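Local coordinates for dehydroquinate synthase (Thermus thermophilus, PDB 1UJN), which probably converts 3-deoxy-D-arabino-heptulosonate 7-phosphate to 3-dehydroquinate, a step of chorismate biosynthesis, using NAD+ and a divalent metal ion, at residues 32-37 and 54-59; 170-175 and 250-255; 177-182 and 227-232. All coordinates share one frame; numbering follows the deposited sequence.

How the interactions relate
Interaction 1 comes first along the chain and lies at the edge of the mixed sheet of the N-terminal half, about 29 Å from interaction 2 and 33 Å from interaction 3, measured between centres. Interactions 2 and 3 belong to the helical C-terminal half; their centres are about 9 Å apart, and interaction 3 is nested within the loop that interaction 2 closes. Both use helix 164-181, whose successive turns meet helix 247-264 and the 227-232 segment. They touch where E173 and V251 approach H231 and where L255 meets L229. E173 and H231 are predicted zinc ligands, so these two contacts together bring parts of the probable metal site into place, while interaction 1 finishes the sheet elsewhere.

Interaction 1 (32-37 and 54-59); sequences ALLFDR and HLLGLP
Strands 32-36 and 55-58 run parallel, with L33 opposite L55 through D36 opposite L58, 4.7 Å apart at their axes' closest approach and twisted by 22°, and five backbone hydrogen bonds join the two segments. The bond from L33 N to H54 O opens the series, and R37 N to L58 O closes it at 2.8 Å, just past the end of the first strand. Between them, L33 and F35 bond residues 54-58 through both N and O, which leaves A32, L34 and D36 to bond the neighbouring strand 87-92.

F35 carries one face. With chi1 at 67°, CG stands between the backbone N and the carbonyl carbon, and the ring swings over G57, whose CA sits 3.5 Å from the F35 ring centroid in a CH-pi contact. Glycine suits this place because the ring fills the space that a side chain would need. L55 CB comes to the ring's edge, 4.0 Å from F35 CE2. This face, with L33, packs against helix 40-50, the helix of the beta-alpha-beta unit whose two strands meet here; strand 55-58 is the outermost strand of the sheet in this chain.

On the other face, L34 CD1 touches L56 CD2 at 3.9 Å and, from another side, L58 CD1 at 3.3 Å, the latter tighter than usual for two methyls. Branched leucines fill the layer beneath helices 67-80 and 94-106. D36, hydrogen-bonded through OD1 to the R38 backbone, has its side chain about 6 Å from that of T118, predicted to bind NAD+. At the exposed end, the extended R37 chain lies alongside P59, with R37 NE 3.5 Å from P59 CG at the guanidinium edge, while G57 O sits over one guanidinium face without a hydrogen bond.

Interaction 2 (170-175 and 250-255); sequences GLVEAF and AVAYGL
V172 and V251 both set CG1 anti to the backbone N (chi1 170° and 171°), and this sends one methyl of each across the gap between their helices, until V172 CG1 and V251 CG1 stand 3.8 Å apart. The two side chains slide past each other in opposite directions, so the V172 methyl passes V251 and settles beside the neighbouring residue, 4.1 Å from A252 CB. A small alanine there leaves room for the valine between two helices that run in roughly the same direction, whose axes come within 9.6 Å over these segments, inclined at 33°.

L255, one turn beyond V251, presents CD1 to two residues of the first helix. It approaches the F175 ring obliquely, with L255 CD1 3.9 Å from F175 CD2, and is 4.2 Å from V172 CG1. Both side chains are wholly apolar and buried, and no hydrogen bond crosses between the segments.

E173 leaves its helix on a different side, but its chain bends about the CB-CG bond and brings the carboxylate back over V251. E173 OE2 lies 3.8 Å from V251 CG1, the two side chains crossing at about a right angle. That oxygen also forms a salt bridge with K176, which would help to fix the carboxylate. E173 is predicted to bind zinc together with H231 and H247, and V251 sets an apolar surface beside the carboxylate of this probable site.

Helix 271-281 covers V172 and A252, helix 231-240 brings H231 against E173 and V251, and helix 120-126 packs on E173 from the N-terminal half.

Interaction 3 (177-182 and 227-232); sequences HGLIAG and LNLGHT
L229 O accepts a bond from H231 ND1 at 3.0 Å, while the L229 side chain reaches across to helix 164-181. The oxygen lies in the plane of the imidazole, though the ring nitrogen stands well above the carbonyl plane of L229. With ND1 used as a donor, NE2 would be the nitrogen available to the predicted zinc ion.

The contact itself is apolar. L229 CG is anti to the backbone N (chi1 175°), which carries CD2 toward the helix, 3.9 Å from L179 CB and 4.1 Å from I180 CG1. I180 extends alongside in the opposite direction, and its CD1 presses on the backbone of L227, 3.6 Å from L227 CA. I180 thus spans the gap on its own, so a long aliphatic chain suits the place. L227 CD2 also nears the H177 ring obliquely; H177 ND1 is hydrogen-bonded to A206 O. The chain turns at G230, the N-cap of helix 231-240, right after L229.

K176, one turn before I180, bonds L227 O, helix 199-216 packs on H177, and strand 311-314 covers L229 with V312 and P314.

Interaction 1 (32-37 and 54-59)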
ATOM      1  N   ALA A  32       5.803 -11.783  14.263  1.00 19.78           N
ATOM      2  CA  ALA A  32       5.958 -10.724  15.247  1.00 19.05           C
ATOM      3  C   ALA A  32       4.543 -10.384  15.691  1.00 19.75           C
ATOM      4  O   ALA A  32       3.590 -10.594  14.936  1.00 20.02           O
ATOM      5  CB  ALA A  32       6.633  -9.507  14.621  1.00 18.40           C
ATOM      6  N   LEU A  33       4.395  -9.875  16.908  1.00 19.58           N
ATOM      7  CA  LEU A  33       3.071  -9.550  17.412  1.00 18.16           C
ATOM      8  C   LEU A  33       3.035  -8.135  17.973  1.00 18.92           C
ATOM      9  O   LEU A  33       3.862  -7.760  18.801  1.00 19.74           O
ATOM     10  CB  LEU A  33       2.652 -10.574  18.486  1.00 17.41           C
ATOM     11  CG  LEU A  33       1.220 -10.527  19.045  1.00 18.52           C
ATOM     12  CD1 LEU A  33       0.857 -11.893  19.628  1.00 19.27           C
ATOM     13  CD2 LEU A  33       1.105  -9.434  20.109  1.00 18.11           C
ATOM     14  N   LEU A  34       2.076  -7.356  17.480  1.00 19.57           N
ATOM     15  CA  LEU A  34       1.858  -5.974  17.889  1.00 20.03           C
ATOM     16  C   LEU A  34       0.585  -5.980  18.741  1.00 21.08           C
ATOM     17  O   LEU A  34      -0.426  -6.571  18.341  1.00 20.88           O
ATOM     18  CB  LEU A  34       1.650  -5.111  16.639  1.00 21.97           C
ATOM     19  CG  LEU A  34       1.528  -3.600  16.804  1.00 25.48           C
ATOM     20  CD1 LEU A  34       2.872  -3.045  17.259  1.00 25.90           C
ATOM     21  CD2 LEU A  34       1.103  -2.960  15.476  1.00 26.69           C
ATOM     22  N   PHE A  35       0.610  -5.318  19.897  1.00 21.18           N
ATOM     23  CA  PHE A  35      -0.564  -5.316  20.767  1.00 21.36           C
ATOM     24  C   PHE A  35      -0.825  -4.019  21.531  1.00 22.27           C
ATOM     25  O   PHE A  35       0.083  -3.230  21.769  1.00 21.04           O
ATOM     26  CB  PHE A  35      -0.451  -6.463  21.780  1.00 22.47           C
ATOM     27  CG  PHE A  35       0.678  -6.293  22.774  1.00 24.18           C
ATOM     28  CD1 PHE A  35       0.460  -5.668  24.000  1.00 22.87           C
ATOM     29  CD2 PHE A  35       1.957  -6.755  22.478  1.00 24.29           C
ATOM     30  CE1 PHE A  35       1.499  -5.507  24.919  1.00 26.63           C
ATOM     31  CE2 PHE A  35       3.006  -6.599  23.389  1.00 24.53           C
ATOM     32  CZ  PHE A  35       2.776  -5.974  24.614  1.00 24.25           C
ATOM     33  N   ASP A  36      -2.087  -3.828  21.904  1.00 22.71           N
ATOM     34  CA  ASP A  36      -2.524  -2.674  22.684  1.00 23.70           C
ATOM     35  C   ASP A  36      -2.130  -3.032  24.120  1.00 25.08           C
ATOM     36  O   ASP A  36      -2.528  -4.079  24.612  1.00 24.91           O
ATOM     37  CB  ASP A  36      -4.048  -2.534  22.579  1.00 25.14           C
ATOM     38  CG  ASP A  36      -4.598  -1.378  23.399  1.00 27.70           C
ATOM     39  OD1 ASP A  36      -4.040  -1.079  24.474  1.00 27.75           O
ATOM     40  OD2 ASP A  36      -5.606  -0.776  22.972  1.00 29.01           O
ATOM     41  N   ARG A  37      -1.342  -2.185  24.776  1.00 27.52           N
ATOM     42  CA  ARG A  37      -0.904  -2.452  26.152  1.00 30.64           C
ATOM     43  C   ARG A  37      -2.057  -2.883  27.053  1.00 29.95           C
ATOM     44  O   ARG A  37      -1.860  -3.643  28.000  1.00 29.89           O
ATOM     45  CB  ARG A  37      -0.242  -1.210  26.760  1.00 33.37           C
ATOM     46  CG  ARG A  37       0.972  -0.695  26.005  1.00 39.87           C
ATOM     47  CD  ARG A  37       1.476   0.602  26.629  1.00 44.89           C
ATOM     48  NE  ARG A  37       2.551   1.225  25.859  1.00 48.68           N
ATOM     49  CZ  ARG A  37       3.756   0.694  25.678  1.00 49.76           C
ATOM     50  NH1 ARG A  37       4.056  -0.483  26.214  1.00 52.38           N
ATOM     51  NH2 ARG A  37       4.665   1.343  24.962  1.00 52.71           N
ATOM     52  N   HIS A  54       8.716 -12.255  19.103  1.00 26.29           N
ATOM     53  CA  HIS A  54       8.877 -10.809  18.979  1.00 25.93           C
ATOM     54  C   HIS A  54       7.555 -10.097  19.237  1.00 25.86           C
ATOM     55  O   HIS A  54       6.608 -10.242  18.463  1.00 22.74           O
ATOM     56  CB  HIS A  54       9.378 -10.460  17.578  1.00 27.58           C
ATOM     57  CG  HIS A  54      10.601 -11.218  17.170  1.00 28.69           C
ATOM     58  ND1 HIS A  54      11.779 -11.171  17.886  1.00 29.92           N
ATOM     59  CD2 HIS A  54      10.827 -12.052  16.127  1.00 30.47           C
ATOM     60  CE1 HIS A  54      12.677 -11.946  17.303  1.00 30.12           C
ATOM     61  NE2 HIS A  54      12.125 -12.492  16.234  1.00 30.68           N
ATOM     62  N   LEU A  55       7.498  -9.332  20.325  1.00 23.56           N
ATOM     63  CA  LEU A  55       6.282  -8.604  20.686  1.00 24.46           C
ATOM     64  C   LEU A  55       6.553  -7.135  20.956  1.00 24.65           C
ATOM     65  O   LEU A  55       7.567  -6.788  21.554  1.00 24.60           O
ATOM     66  CB  LEU A  55       5.641  -9.208  21.938  1.00 27.48           C
ATOM     67  CG  LEU A  55       5.035 -10.612  21.894  1.00 30.76           C
ATOM     68  CD1 LEU A  55       6.135 -11.659  21.891  1.00 31.97           C
ATOM     69  CD2 LEU A  55       4.136 -10.793  23.110  1.00 30.92           C
ATOM     70  N   LEU A  56       5.631  -6.278  20.522  1.00 22.65           N
ATOM     71  CA  LEU A  56       5.753  -4.840  20.727  1.00 23.77           C
ATOM     72  C   LEU A  56       4.409  -4.302  21.191  1.00 25.67           C
ATOM     73  O   LEU A  56       3.388  -4.479  20.508  1.00 22.43           O
ATOM     74  CB  LEU A  56       6.165  -4.131  19.429  1.00 25.73           C
ATOM     75  CG  LEU A  56       6.243  -2.600  19.532  1.00 27.04           C
ATOM     76  CD1 LEU A  56       7.361  -2.206  20.501  1.00 29.49           C
ATOM     77  CD2 LEU A  56       6.495  -1.989  18.162  1.00 26.71           C
ATOM     78  N   GLY A  57       4.413  -3.659  22.358  1.00 24.07           N
ATOM     79  CA  GLY A  57       3.196  -3.098  22.915  1.00 25.98           C
ATOM     80  C   GLY A  57       3.065  -1.629  22.571  1.00 26.42           C
ATOM     81  O   GLY A  57       4.056  -0.904  22.509  1.00 28.66           O
ATOM     82  N   LEU A  58       1.836  -1.190  22.340  1.00 27.54           N
ATOM     83  CA  LEU A  58       1.584   0.194  21.986  1.00 28.79           C
ATOM     84  C   LEU A  58       0.342   0.702  22.688  1.00 30.04           C
ATOM     85  O   LEU A  58      -0.548  -0.072  23.037  1.00 27.17           O
ATOM     86  CB  LEU A  58       1.361   0.324  20.477  1.00 31.44           C
ATOM     87  CG  LEU A  58       2.424  -0.135  19.483  1.00 32.84           C
ATOM     88  CD1 LEU A  58       1.850  -0.045  18.080  1.00 35.87           C
ATOM     89  CD2 LEU A  58       3.666   0.719  19.611  1.00 35.40           C
ATOM     90  N   PRO A  59       0.279   2.015  22.938  1.00 31.71           N
ATOM     91  CA  PRO A  59      -0.917   2.534  23.597  1.00 32.26           C
ATOM     92  C   PRO A  59      -1.999   2.552  22.522  1.00 32.19           C
ATOM     93  O   PRO A  59      -1.720   2.888  21.370  1.00 33.56           O
ATOM     94  CB  PRO A  59      -0.505   3.948  24.011  1.00 31.94           C
ATOM     95  CG  PRO A  59       0.980   3.826  24.205  1.00 34.36           C
ATOM     96  CD  PRO A  59       1.382   2.989  23.007  1.00 33.21           C
TER

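Interaction 2 (170-175 and 250-255)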
ATOM      1  N   GLY A 170     -19.679  -0.703  20.081  1.00 29.46           N
ATOM      2  CA  GLY A 170     -19.682  -1.724  19.050  1.00 30.65           C
ATOM      3  C   GLY A 170     -21.070  -2.266  18.765  1.00 32.31           C
ATOM      4  O   GLY A 170     -21.391  -2.618  17.626  1.00 34.62           O
ATOM      5  N   LEU A 171     -21.908  -2.337  19.793  1.00 29.90           N
ATOM      6  CA  LEU A 171     -23.254  -2.847  19.595  1.00 29.26           C
ATOM      7  C   LEU A 171     -24.070  -1.891  18.728  1.00 30.71           C
ATOM      8  O   LEU A 171     -25.041  -2.300  18.102  1.00 27.74           O
ATOM      9  CB  LEU A 171     -23.946  -3.078  20.941  1.00 29.63           C
ATOM     10  CG  LEU A 171     -23.204  -4.051  21.867  1.00 32.17           C
ATOM     11  CD1 LEU A 171     -24.132  -4.501  22.984  1.00 31.17           C
ATOM     12  CD2 LEU A 171     -22.718  -5.252  21.079  1.00 31.50           C
ATOM     13  N   VAL A 172     -23.672  -0.621  18.692  1.00 29.94           N
ATOM     14  CA  VAL A 172     -24.373   0.368  17.874  1.00 29.31           C
ATOM     15  C   VAL A 172     -24.175   0.026  16.401  1.00 29.39           C
ATOM     16  O   VAL A 172     -25.110   0.100  15.603  1.00 29.90           O
ATOM     17  CB  VAL A 172     -23.843   1.801  18.129  1.00 28.72           C
ATOM     18  CG1 VAL A 172     -24.420   2.769  17.092  1.00 27.08           C
ATOM     19  CG2 VAL A 172     -24.225   2.248  19.531  1.00 29.53           C
ATOM     20  N   GLU A 173     -22.950  -0.353  16.051  1.00 28.37           N
ATOM     21  CA  GLU A 173     -22.618  -0.711  14.682  1.00 29.29           C
ATOM     22  C   GLU A 173     -23.412  -1.947  14.254  1.00 28.53           C
ATOM     23  O   GLU A 173     -23.835  -2.056  13.100  1.00 28.79           O
ATOM     24  CB  GLU A 173     -21.120  -0.995  14.566  1.00 32.54           C
ATOM     25  CG  GLU A 173     -20.471  -0.434  13.309  1.00 38.17           C
ATOM     26  CD  GLU A 173     -20.419   1.088  13.302  1.00 39.44           C
ATOM     27  OE1 GLU A 173     -19.384   1.656  13.711  1.00 42.36           O
ATOM     28  OE2 GLU A 173     -21.415   1.717  12.894  1.00 41.18           O
ATOM     29  N   ALA A 174     -23.606  -2.879  15.185  1.00 26.59           N
ATOM     30  CA  ALA A 174     -24.362  -4.097  14.902  1.00 24.75           C
ATOM     31  C   ALA A 174     -25.817  -3.699  14.640  1.00 25.23           C
ATOM     32  O   ALA A 174     -26.469  -4.210  13.725  1.00 24.64           O
ATOM     33  CB  ALA A 174     -24.279  -5.050  16.091  1.00 25.22           C
ATOM     34  N   PHE A 175     -26.309  -2.779  15.461  1.00 24.60           N
ATOM     35  CA  PHE A 175     -27.669  -2.264  15.355  1.00 25.64           C
ATOM     36  C   PHE A 175     -27.843  -1.677  13.959  1.00 25.29           C
ATOM     37  O   PHE A 175     -28.868  -1.875  13.306  1.00 26.21           O
ATOM     38  CB  PHE A 175     -27.879  -1.173  16.407  1.00 26.14           C
ATOM     39  CG  PHE A 175     -29.271  -0.612  16.439  1.00 28.45           C
ATOM     40  CD1 PHE A 175     -30.205  -1.087  17.356  1.00 28.35           C
ATOM     41  CD2 PHE A 175     -29.647   0.396  15.559  1.00 29.11           C
ATOM     42  CE1 PHE A 175     -31.498  -0.564  17.399  1.00 29.52           C
ATOM     43  CE2 PHE A 175     -30.939   0.928  15.592  1.00 28.68           C
ATOM     44  CZ  PHE A 175     -31.865   0.445  16.514  1.00 29.09           C
ATOM     45  N   ALA A 250     -21.433   8.846  18.065  1.00 21.41           N
ATOM     46  CA  ALA A 250     -21.773   9.726  16.957  1.00 23.13           C
ATOM     47  C   ALA A 250     -22.699   9.000  15.986  1.00 24.15           C
ATOM     48  O   ALA A 250     -23.647   9.586  15.461  1.00 23.47           O
ATOM     49  CB  ALA A 250     -20.510  10.172  16.239  1.00 20.38           C
ATOM     50  N   VAL A 251     -22.416   7.724  15.746  1.00 24.98           N
ATOM     51  CA  VAL A 251     -23.247   6.935  14.849  1.00 25.56           C
ATOM     52  C   VAL A 251     -24.663   6.828  15.402  1.00 24.35           C
ATOM     53  O   VAL A 251     -25.635   6.972  14.658  1.00 24.94           O
ATOM     54  CB  VAL A 251     -22.677   5.517  14.657  1.00 28.61           C
ATOM     55  CG1 VAL A 251     -23.681   4.650  13.892  1.00 29.95           C
ATOM     56  CG2 VAL A 251     -21.360   5.593  13.890  1.00 27.84           C
ATOM     57  N   ALA A 252     -24.782   6.585  16.704  1.00 23.10           N
ATOM     58  CA  ALA A 252     -26.093   6.467  17.333  1.00 23.24           C
ATOM     59  C   ALA A 252     -26.905   7.739  17.093  1.00 21.97           C
ATOM     60  O   ALA A 252     -28.096   7.675  16.761  1.00 20.68           O
ATOM     61  CB  ALA A 252     -25.942   6.213  18.826  1.00 21.32           C
ATOM     62  N   TYR A 253     -26.255   8.888  17.269  1.00 21.08           N
ATOM     63  CA  TYR A 253     -26.909  10.180  17.054  1.00 19.95           C
ATOM     64  C   TYR A 253     -27.306  10.317  15.583  1.00 20.27           C
ATOM     65  O   TYR A 253     -28.376  10.833  15.269  1.00 21.42           O
ATOM     66  CB  TYR A 253     -25.967  11.330  17.437  1.00 21.06           C
ATOM     67  CG  TYR A 253     -25.899  11.619  18.922  1.00 22.53           C
ATOM     68  CD1 TYR A 253     -24.673  11.657  19.592  1.00 23.52           C
ATOM     69  CD2 TYR A 253     -27.053  11.897  19.647  1.00 24.60           C
ATOM     70  CE1 TYR A 253     -24.606  11.972  20.951  1.00 23.49           C
ATOM     71  CE2 TYR A 253     -26.998  12.213  21.003  1.00 25.42           C
ATOM     72  CZ  TYR A 253     -25.771  12.252  21.646  1.00 25.08           C
ATOM     73  OH  TYR A 253     -25.718  12.595  22.978  1.00 27.27           O
ATOM     74  N   GLY A 254     -26.435   9.847  14.692  1.00 19.73           N
ATOM     75  CA  GLY A 254     -26.706   9.917  13.265  1.00 19.70           C
ATOM     76  C   GLY A 254     -27.865   9.016  12.868  1.00 22.01           C
ATOM     77  O   GLY A 254     -28.608   9.321  11.934  1.00 22.02           O
ATOM     78  N   LEU A 255     -28.023   7.906  13.585  1.00 21.12           N
ATOM     79  CA  LEU A 255     -29.111   6.971  13.307  1.00 22.05           C
ATOM     80  C   LEU A 255     -30.461   7.602  13.621  1.00 22.81           C
ATOM     81  O   LEU A 255     -31.451   7.357  12.924  1.00 22.97           O
ATOM     82  CB  LEU A 255     -28.935   5.691  14.122  1.00 22.92           C
ATOM     83  CG  LEU A 255     -27.733   4.839  13.709  1.00 23.63           C
ATOM     84  CD1 LEU A 255     -27.646   3.606  14.594  1.00 26.55           C
ATOM     85  CD2 LEU A 255     -27.878   4.434  12.255  1.00 26.61           C
TER

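Interaction 3 (177-182 and 227-232)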
ATOM      1  N   HIS A 177     -26.251  -2.502  11.247  1.00 25.45           N
ATOM      2  CA  HIS A 177     -26.345  -3.600  10.281  1.00 26.89           C
ATOM      3  C   HIS A 177     -27.767  -4.154  10.285  1.00 26.79           C
ATOM      4  O   HIS A 177     -28.276  -4.600   9.252  1.00 27.12           O
ATOM      5  CB  HIS A 177     -25.381  -4.740  10.633  1.00 27.22           C
ATOM      6  CG  HIS A 177     -23.936  -4.373  10.532  1.00 31.26           C
ATOM      7  ND1 HIS A 177     -22.927  -5.176  11.021  1.00 30.21           N
ATOM      8  CD2 HIS A 177     -23.328  -3.282  10.007  1.00 29.06           C
ATOM      9  CE1 HIS A 177     -21.761  -4.597  10.798  1.00 32.25           C
ATOM     10  NE2 HIS A 177     -21.975  -3.447  10.186  1.00 30.72           N
ATOM     11  N   GLY A 178     -28.395  -4.132  11.458  1.00 27.06           N
ATOM     12  CA  GLY A 178     -29.757  -4.623  11.586  1.00 27.71           C
ATOM     13  C   GLY A 178     -30.702  -3.817  10.718  1.00 29.63           C
ATOM     14  O   GLY A 178     -31.552  -4.375  10.015  1.00 28.71           O
ATOM     15  N   LEU A 179     -30.552  -2.497  10.758  1.00 28.51           N
ATOM     16  CA  LEU A 179     -31.392  -1.614   9.962  1.00 29.82           C
ATOM     17  C   LEU A 179     -31.101  -1.793   8.471  1.00 31.37           C
ATOM     18  O   LEU A 179     -32.010  -1.747   7.641  1.00 31.64           O
ATOM     19  CB  LEU A 179     -31.151  -0.156  10.361  1.00 30.28           C
ATOM     20  CG  LEU A 179     -31.570   0.247  11.776  1.00 29.98           C
ATOM     21  CD1 LEU A 179     -31.170   1.691  12.031  1.00 31.96           C
ATOM     22  CD2 LEU A 179     -33.076   0.070  11.937  1.00 31.95           C
ATOM     23  N   ILE A 180     -29.831  -1.999   8.137  1.00 31.16           N
ATOM     24  CA  ILE A 180     -29.423  -2.175   6.749  1.00 32.35           C
ATOM     25  C   ILE A 180     -29.935  -3.485   6.145  1.00 33.98           C
ATOM     26  O   ILE A 180     -30.468  -3.500   5.033  1.00 32.93           O
ATOM     27  CB  ILE A 180     -27.887  -2.134   6.614  1.00 32.71           C
ATOM     28  CG1 ILE A 180     -27.368  -0.742   6.987  1.00 33.61           C
ATOM     29  CG2 ILE A 180     -27.476  -2.474   5.190  1.00 32.51           C
ATOM     30  CD1 ILE A 180     -25.857  -0.627   6.985  1.00 33.10           C
ATOM     31  N   ALA A 181     -29.781  -4.581   6.880  1.00 33.85           N
ATOM     32  CA  ALA A 181     -30.211  -5.891   6.395  1.00 34.95           C
ATOM     33  C   ALA A 181     -31.688  -6.196   6.642  1.00 36.78           C
ATOM     34  O   ALA A 181     -32.282  -7.019   5.939  1.00 37.69           O
ATOM     35  CB  ALA A 181     -29.350  -6.980   7.029  1.00 34.65           C
ATOM     36  N   GLY A 182     -32.279  -5.533   7.630  1.00 37.52           N
ATOM     37  CA  GLY A 182     -33.670  -5.790   7.954  1.00 38.23           C
ATOM     38  C   GLY A 182     -33.723  -6.937   8.949  1.00 39.62           C
ATOM     39  O   GLY A 182     -34.725  -7.645   9.057  1.00 39.32           O
ATOM     40  N   LEU A 227     -23.736   1.092   4.347  1.00 34.32           N
ATOM     41  CA  LEU A 227     -22.988   0.963   5.593  1.00 34.76           C
ATOM     42  C   LEU A 227     -22.704   2.349   6.167  1.00 34.37           C
ATOM     43  O   LEU A 227     -22.318   2.487   7.330  1.00 34.53           O
ATOM     44  CB  LEU A 227     -21.673   0.217   5.344  1.00 35.36           C
ATOM     45  CG  LEU A 227     -21.797  -1.232   4.860  1.00 34.69           C
ATOM     46  CD1 LEU A 227     -20.446  -1.734   4.383  1.00 36.90           C
ATOM     47  CD2 LEU A 227     -22.330  -2.105   5.988  1.00 35.68           C
ATOM     48  N   ASN A 228     -22.902   3.377   5.350  1.00 33.01           N
ATOM     49  CA  ASN A 228     -22.670   4.745   5.799  1.00 34.75           C
ATOM     50  C   ASN A 228     -23.904   5.342   6.463  1.00 32.75           C
ATOM     51  O   ASN A 228     -23.983   6.554   6.670  1.00 31.80           O
ATOM     52  CB  ASN A 228     -22.229   5.622   4.626  1.00 37.10           C
ATOM     53  CG  ASN A 228     -20.863   5.231   4.095  1.00 43.15           C
ATOM     54  OD1 ASN A 228     -19.894   5.132   4.854  1.00 44.82           O
ATOM     55  ND2 ASN A 228     -20.775   5.005   2.786  1.00 44.21           N
ATOM     56  N   LEU A 229     -24.867   4.486   6.793  1.00 30.85           N
ATOM     57  CA  LEU A 229     -26.092   4.929   7.452  1.00 30.56           C
ATOM     58  C   LEU A 229     -25.742   5.621   8.771  1.00 31.35           C
ATOM     59  O   LEU A 229     -25.043   5.050   9.607  1.00 31.03           O
ATOM     60  CB  LEU A 229     -27.002   3.728   7.727  1.00 30.75           C
ATOM     61  CG  LEU A 229     -28.300   3.959   8.510  1.00 29.95           C
ATOM     62  CD1 LEU A 229     -29.240   4.881   7.729  1.00 29.53           C
ATOM     63  CD2 LEU A 229     -28.964   2.618   8.779  1.00 29.56           C
ATOM     64  N   GLY A 230     -26.223   6.851   8.940  1.00 32.47           N
ATOM     65  CA  GLY A 230     -25.963   7.605  10.157  1.00 33.22           C
ATOM     66  C   GLY A 230     -24.576   8.222  10.254  1.00 35.25           C
ATOM     67  O   GLY A 230     -24.261   8.894  11.239  1.00 34.63           O
ATOM     68  N   HIS A 231     -23.751   8.017   9.232  1.00 34.44           N
ATOM     69  CA  HIS A 231     -22.389   8.543   9.241  1.00 35.48           C
ATOM     70  C   HIS A 231     -22.205   9.970   8.724  1.00 33.84           C
ATOM     71  O   HIS A 231     -21.193  10.604   9.022  1.00 33.31           O
ATOM     72  CB  HIS A 231     -21.459   7.606   8.468  1.00 37.36           C
ATOM     73  CG  HIS A 231     -21.102   6.356   9.214  1.00 39.84           C
ATOM     74  ND1 HIS A 231     -22.044   5.436   9.626  1.00 40.43           N
ATOM     75  CD2 HIS A 231     -19.903   5.871   9.614  1.00 40.42           C
ATOM     76  CE1 HIS A 231     -21.440   4.437  10.246  1.00 41.10           C
ATOM     77  NE2 HIS A 231     -20.140   4.676  10.253  1.00 41.62           N
ATOM     78  N   THR A 232     -23.162  10.479   7.955  1.00 33.12           N
ATOM     79  CA  THR A 232     -23.045  11.839   7.433  1.00 31.75           C
ATOM     80  C   THR A 232     -23.126  12.837   8.587  1.00 31.50           C
ATOM     81  O   THR A 232     -22.275  13.718   8.723  1.00 32.16           O
ATOM     82  CB  THR A 232     -24.154  12.150   6.400  1.00 34.26           C
ATOM     83  OG1 THR A 232     -24.082  11.206   5.323  1.00 35.39           O
ATOM     84  CG2 THR A 232     -23.973  13.554   5.835  1.00 33.50           C
TER